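Side-chain contacts in probable transcriptional regulator, AsnC family (PDB 2DJW), which is of unknown function but forms a stand-alone RAM domain that binds zinc and may take part in transcriptional regulation: residues Q58-L63 with E67-L72; A42-K47 with D53-Q58. One frame throughout, in Å; residues are numbered along the deposited sequence.

Contact 1 of 2, residues Q58-L63 with E67-L72; sequences QGILSL and ERTETL
Leu61 and Thr69 meet between the end of helix 52-60 and strand 66-77, where the second helix of the ferredoxin-like alpha/beta fold of the RAM domain packs on the strand that is outermost within this chain in its four-stranded antiparallel sheet. The apolar part is small. Leu61 CD2 comes to 3.9 Å from both Thr69 CB and Thr69 CG2, the leucine running obliquely across the threonine. With CG opposite the carbonyl carbon (chi1 -64°), the leucine brings its end nearer the strand than its first bond would suggest. Ile60 adds a looser approach, its CG2 lying 4.3 Å from Thr69 OG1, and its side chain also packs on Ile22 and Leu25. Leu61 also touches Gly12 of a second subunit.

Polar links tie strand 66-77 to strand 2-10 and steady the turn. Thr69 OG1 has a weak hydrogen bond with Leu7 O, and Glu67 and Arg68 both face Arg9 in a classic beta bulge. A type I turn from Ile60 to Leu63 is closed by a hydrogen bond from Leu63 N to Ile60 O at 3.0 Å. Ser62 OG donates to Gln58 O at 2.7 Å, standing above the carbonyl plane by 50°.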
loop_
_atom_site.group_PDB
_atom_site.type_symbol
_atom_site.label_atom_id
_atom_site.label_comp_id
_atom_site.label_asym_id
_atom_site.label_seq_id
_atom_site.Cartn_x
_atom_site.Cartn_y
_atom_site.Cartn_z
ATOM N N GLN A 58 -9.348 -15.783 -20.908
ATOM C CA GLN A 58 -9.531 -17.163 -21.354
ATOM C C GLN A 58 -8.196 -17.872 -21.420
ATOM O O GLN A 58 -8.142 -19.099 -21.421
ATOM C CB GLN A 58 -10.221 -17.248 -22.731
ATOM C CG GLN A 58 -11.391 -16.280 -23.004
ATOM C CD GLN A 58 -12.603 -16.435 -22.078
ATOM O OE1 GLN A 58 -13.438 -15.528 -21.990
ATOM N NE2 GLN A 58 -12.709 -17.579 -21.390
ATOM N N GLY A 59 -7.117 -17.095 -21.471
ATOM C CA GLY A 59 -5.781 -17.620 -21.785
ATOM C C GLY A 59 -4.870 -17.755 -20.584
ATOM O O GLY A 59 -4.423 -18.847 -20.280
ATOM N N ILE A 60 -4.579 -16.650 -19.906
ATOM C CA ILE A 60 -3.718 -16.691 -18.718
ATOM C C ILE A 60 -4.518 -17.095 -17.480
ATOM O O ILE A 60 -4.069 -17.936 -16.681
ATOM C CB ILE A 60 -2.960 -15.326 -18.466
ATOM C CG1 ILE A 60 -1.913 -15.080 -19.550
ATOM C CG2 ILE A 60 -2.322 -15.290 -17.082
ATOM C CD1 ILE A 60 -1.302 -13.696 -19.571
ATOM N N LEU A 61 -5.687 -16.488 -17.305
ATOM C CA LEU A 61 -6.428 -16.638 -16.040
ATOM C C LEU A 61 -7.194 -17.964 -15.959
ATOM O O LEU A 61 -7.711 -18.331 -14.889
ATOM C CB LEU A 61 -7.355 -15.445 -15.771
ATOM C CG LEU A 61 -6.774 -14.042 -15.550
ATOM C CD1 LEU A 61 -7.906 -13.014 -15.579
ATOM C CD2 LEU A 61 -5.968 -13.922 -14.256
ATOM N N SER A 62 -7.243 -18.678 -17.083
ATOM C CA SER A 62 -7.816 -20.019 -17.130
ATOM C C SER A 62 -6.731 -21.047 -16.867
ATOM O O SER A 62 -6.927 -22.259 -17.097
ATOM C CB SER A 62 -8.436 -20.294 -18.497
ATOM O OG SER A 62 -7.434 -20.717 -19.412
ATOM N N LEU A 63 -5.567 -20.569 -16.424
ATOM C CA LEU A 63 -4.470 -21.474 -16.124
ATOM C C LEU A 63 -4.349 -21.663 -14.646
ATOM O O LEU A 63 -4.572 -20.734 -13.859
ATOM C CB LEU A 63 -3.142 -21.019 -16.733
ATOM C CG LEU A 63 -3.002 -20.929 -18.260
ATOM C CD1 LEU A 63 -1.568 -20.540 -18.602
ATOM C CD2 LEU A 63 -3.386 -22.223 -18.984
ATOM N N GLU A 67 -2.055 -16.169 -9.400
ATOM C CA GLU A 67 -2.648 -15.420 -8.311
ATOM C C GLU A 67 -3.237 -14.068 -8.773
ATOM O O GLU A 67 -4.435 -13.812 -8.587
ATOM C CB GLU A 67 -1.625 -15.227 -7.193
ATOM C CG GLU A 67 -1.376 -16.491 -6.386
ATOM C CD GLU A 67 -0.265 -16.331 -5.388
ATOM O OE1 GLU A 67 -0.234 -17.101 -4.403
ATOM O OE2 GLU A 67 0.596 -15.449 -5.588
ATOM N N ARG A 68 -2.390 -13.218 -9.361
ATOM C CA ARG A 68 -2.802 -11.919 -9.892
ATOM C C ARG A 68 -2.202 -11.673 -11.270
ATOM O O ARG A 68 -1.071 -12.080 -11.561
ATOM C CB ARG A 68 -2.384 -10.768 -8.963
ATOM C CG ARG A 68 -3.066 -10.747 -7.580
ATOM C CD ARG A 68 -4.500 -10.178 -7.605
ATOM N NE ARG A 68 -5.118 -10.336 -6.288
ATOM C CZ ARG A 68 -5.313 -9.352 -5.403
ATOM N NH1 ARG A 68 -4.978 -8.088 -5.683
ATOM N NH2 ARG A 68 -5.875 -9.628 -4.229
ATOM N N THR A 69 -2.981 -10.987 -12.095
ATOM C CA THR A 69 -2.533 -10.438 -13.372
ATOM C C THR A 69 -2.738 -8.898 -13.357
ATOM O O THR A 69 -3.723 -8.388 -12.759
ATOM C CB THR A 69 -3.299 -11.117 -14.543
ATOM O OG1 THR A 69 -2.460 -11.217 -15.684
ATOM C CG2 THR A 69 -4.551 -10.365 -14.925
ATOM N N GLU A 70 -1.820 -8.161 -13.994
ATOM C CA GLU A 70 -2.031 -6.720 -14.236
ATOM C C GLU A 70 -1.597 -6.285 -15.628
ATOM O O GLU A 70 -0.444 -6.386 -15.963
ATOM C CB GLU A 70 -1.345 -5.857 -13.169
ATOM C CG GLU A 70 -2.088 -4.565 -12.900
ATOM C CD GLU A 70 -1.194 -3.420 -12.446
ATOM O OE1 GLU A 70 -0.197 -3.673 -11.747
ATOM O OE2 GLU A 70 -1.517 -2.253 -12.772
ATOM N N THR A 71 -2.537 -5.811 -16.437
ATOM C CA THR A 71 -2.266 -5.470 -17.832
ATOM C C THR A 71 -2.042 -3.964 -18.023
ATOM O O THR A 71 -2.896 -3.134 -17.648
ATOM C CB THR A 71 -3.375 -5.954 -18.768
ATOM O OG1 THR A 71 -3.535 -7.361 -18.611
ATOM C CG2 THR A 71 -3.034 -5.672 -20.240
ATOM N N LEU A 72 -0.880 -3.655 -18.604
ATOM C CA LEU A 72 -0.491 -2.290 -18.960
ATOM C C LEU A 72 -0.674 -2.163 -20.460
ATOM O O LEU A 72 0.177 -2.618 -21.214
ATOM C CB LEU A 72 0.971 -2.030 -18.578
ATOM C CG LEU A 72 1.406 -1.722 -17.126
ATOM C CD1 LEU A 72 0.506 -2.197 -16.011
ATOM C CD2 LEU A 72 2.831 -2.148 -16.849
#

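Contact 2 of 2, residues A42-K47 with D53-Q58; sequences ALVRLK and DDVVTQ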
loop_
_atom_site.group_PDB
_atom_site.type_symbol
_atom_site.label_atom_id
_atom_site.label_comp_id
_atom_site.label_asym_id
_atom_site.label_seq_id
_atom_site.Cartn_x
_atom_site.Cartn_y
_atom_site.Cartn_z
ATOM N N ALA A 42 4.385 -10.846 -19.711
ATOM C CA ALA A 42 4.179 -11.143 -21.123
ATOM C C ALA A 42 4.055 -9.892 -21.998
ATOM O O ALA A 42 3.182 -9.062 -21.778
ATOM C CB ALA A 42 2.951 -12.068 -21.334
ATOM N N LEU A 43 4.918 -9.789 -23.003
ATOM C CA LEU A 43 4.759 -8.811 -24.066
ATOM C C LEU A 43 3.846 -9.401 -25.150
ATOM O O LEU A 43 4.242 -10.321 -25.882
ATOM C CB LEU A 43 6.117 -8.426 -24.654
ATOM C CG LEU A 43 6.137 -7.474 -25.851
ATOM C CD1 LEU A 43 5.577 -6.110 -25.456
ATOM C CD2 LEU A 43 7.556 -7.324 -26.409
ATOM N N VAL A 44 2.632 -8.850 -25.227
ATOM C CA VAL A 44 1.573 -9.308 -26.104
ATOM C C VAL A 44 1.366 -8.301 -27.266
ATOM O O VAL A 44 1.644 -7.104 -27.124
ATOM C CB VAL A 44 0.237 -9.529 -25.305
ATOM C CG1 VAL A 44 -0.794 -10.187 -26.149
ATOM C CG2 VAL A 44 0.456 -10.417 -24.077
ATOM N N ARG A 45 0.902 -8.801 -28.412
ATOM C CA ARG A 45 0.560 -7.958 -29.566
ATOM C C ARG A 45 -0.852 -8.282 -29.947
ATOM O O ARG A 45 -1.168 -9.452 -30.176
ATOM C CB ARG A 45 1.474 -8.254 -30.763
ATOM C CG ARG A 45 2.964 -8.248 -30.451
ATOM C CD ARG A 45 3.486 -6.868 -30.142
ATOM N NE ARG A 45 4.941 -6.882 -30.202
ATOM C CZ ARG A 45 5.726 -5.871 -29.868
ATOM N NH1 ARG A 45 5.195 -4.736 -29.431
ATOM N NH2 ARG A 45 7.046 -6.001 -29.968
ATOM N N LEU A 46 -1.712 -7.271 -29.999
ATOM C CA LEU A 46 -3.142 -7.507 -30.222
ATOM C C LEU A 46 -3.695 -6.904 -31.511
ATOM O O LEU A 46 -3.328 -5.793 -31.892
ATOM C CB LEU A 46 -3.961 -7.004 -29.029
ATOM C CG LEU A 46 -3.505 -7.397 -27.617
ATOM C CD1 LEU A 46 -3.987 -6.372 -26.603
ATOM C CD2 LEU A 46 -4.003 -8.807 -27.279
ATOM N N LYS A 47 -4.596 -7.643 -32.160
ATOM C CA LYS A 47 -5.375 -7.124 -33.294
ATOM C C LYS A 47 -6.286 -5.972 -32.854
ATOM O O LYS A 47 -6.369 -4.952 -33.528
ATOM C CB LYS A 47 -6.197 -8.250 -33.958
ATOM C CG LYS A 47 -7.463 -7.772 -34.733
ATOM C CD LYS A 47 -7.134 -7.012 -36.050
ATOM C CE LYS A 47 -8.034 -5.770 -36.265
ATOM N NZ LYS A 47 -9.508 -6.066 -36.377
ATOM N N ASP A 53 -9.277 -10.305 -23.979
ATOM C CA ASP A 53 -10.083 -11.357 -23.365
ATOM C C ASP A 53 -9.512 -12.751 -23.683
ATOM O O ASP A 53 -9.389 -13.602 -22.792
ATOM C CB ASP A 53 -11.541 -11.269 -23.819
ATOM C CG ASP A 53 -12.495 -12.033 -22.893
ATOM O OD1 ASP A 53 -12.525 -11.753 -21.671
ATOM O OD2 ASP A 53 -13.226 -12.907 -23.389
ATOM N N ASP A 54 -9.139 -12.954 -24.948
ATOM C CA ASP A 54 -8.509 -14.186 -25.398
ATOM C C ASP A 54 -7.203 -14.516 -24.677
ATOM O O ASP A 54 -6.978 -15.675 -24.316
ATOM C CB ASP A 54 -8.291 -14.143 -26.911
ATOM C CG ASP A 54 -9.559 -13.778 -27.673
ATOM O OD1 ASP A 54 -10.674 -14.047 -27.156
ATOM O OD2 ASP A 54 -9.444 -13.204 -28.783
ATOM N N VAL A 55 -6.351 -13.510 -24.467
ATOM C CA VAL A 55 -5.043 -13.734 -23.840
ATOM C C VAL A 55 -5.082 -13.769 -22.332
ATOM O O VAL A 55 -4.446 -14.625 -21.730
ATOM C CB VAL A 55 -3.851 -12.838 -24.429
ATOM C CG1 VAL A 55 -4.346 -11.697 -25.250
ATOM C CG2 VAL A 55 -2.893 -12.358 -23.343
ATOM N N VAL A 56 -5.832 -12.852 -21.723
ATOM C CA VAL A 56 -5.837 -12.723 -20.260
ATOM C C VAL A 56 -6.921 -13.584 -19.623
ATOM O O VAL A 56 -6.602 -14.487 -18.852
ATOM C CB VAL A 56 -5.945 -11.246 -19.756
ATOM C CG1 VAL A 56 -5.853 -11.194 -18.238
ATOM C CG2 VAL A 56 -4.864 -10.361 -20.368
ATOM N N THR A 57 -8.191 -13.315 -19.939
ATOM C CA THR A 57 -9.305 -13.978 -19.249
ATOM C C THR A 57 -9.474 -15.459 -19.627
ATOM O O THR A 57 -9.720 -16.284 -18.770
ATOM C CB THR A 57 -10.636 -13.232 -19.450
ATOM O OG1 THR A 57 -10.441 -11.834 -19.227
ATOM C CG2 THR A 57 -11.724 -13.749 -18.488
ATOM N N GLN A 58 -9.348 -15.783 -20.908
ATOM C CA GLN A 58 -9.531 -17.163 -21.354
ATOM C C GLN A 58 -8.196 -17.872 -21.420
ATOM O O GLN A 58 -8.142 -19.099 -21.421
ATOM C CB GLN A 58 -10.221 -17.248 -22.731
ATOM C CG GLN A 58 -11.391 -16.280 -23.004
ATOM C CD GLN A 58 -12.603 -16.435 -22.078
ATOM O OE1 GLN A 58 -13.438 -15.528 -21.990
ATOM N NE2 GLN A 58 -12.709 -17.579 -21.390
#
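Val55 of helix 52-60 meets Val44 and Leu46 of strand 40-46, part of the helix-on-sheet core of the ferredoxin-like RAM domain. The first shell is wholly apolar. Val44 and Val55 reach toward each other tip to tip: their CG2 methyls lie 3.9 Å apart, and Val44 CG1 is 4.0 Å from Val55 CG1. Val44 has CG1 anti to the backbone N (chi1 -172°) and CG2 anti to the carbonyl carbon, which presents both methyls to Val55. Leu46 crosses Val55 at about a right angle and puts its CD2 3.5 Å from Val55 CG1. Both methyls of Val55 are thus engaged, CG1 by both strand residues and CG2 by Val44. An alanine at Val55 would lack both methyls and would probably leave Val44 and the CD2 end of Leu46 without their packing partner on the helix.

In the next shell, Val44 also rests on Val6 of the adjacent strand and on Gln27, and Leu46 on Glu51. The strand is held in the sheet by backbone hydrogen bonds of Val44 with Ala4 and of Leu43 with Ala29 and Glu30. On its other side Arg45 forms a hydrogen bond through NH1 to Thr3 OG1 and a salt bridge through NH2 to Glu30 of a third subunit.

Asp54, next to Val55, belongs with Glu50 to a zinc site seen in this protein, although no zinc is bound to this chain. The helix carries a wider pi-type turn, in which Gln58 N donates to Asp53 O at 2.9 Å. Across the same turn Thr57 OG1 gives Asp53 OD1 a weak hydrogen bond of 3.2 Å.

In the fold
From the N terminus, strand 2-10 enters the sheet, followed by helix 15-22 and strands 28-34 and 40-46. Contact 2 then closes the short connection from strand 40-46 into helix 52-60, and contact 1 closes the next one, from the end of that helix into strand 66-77. The two lie in series, neither nested nor crossed, with centres about 9 Å apart, and share Gln58. Together they seat one helix over two strands that flank strand 2-10. Val56 joins them: its CG1 packs 3.7 Å from Thr69 CG2, and its backbone O probably accepts a hydrogen bond from Leu61 N. Both contacts also touch the third subunit.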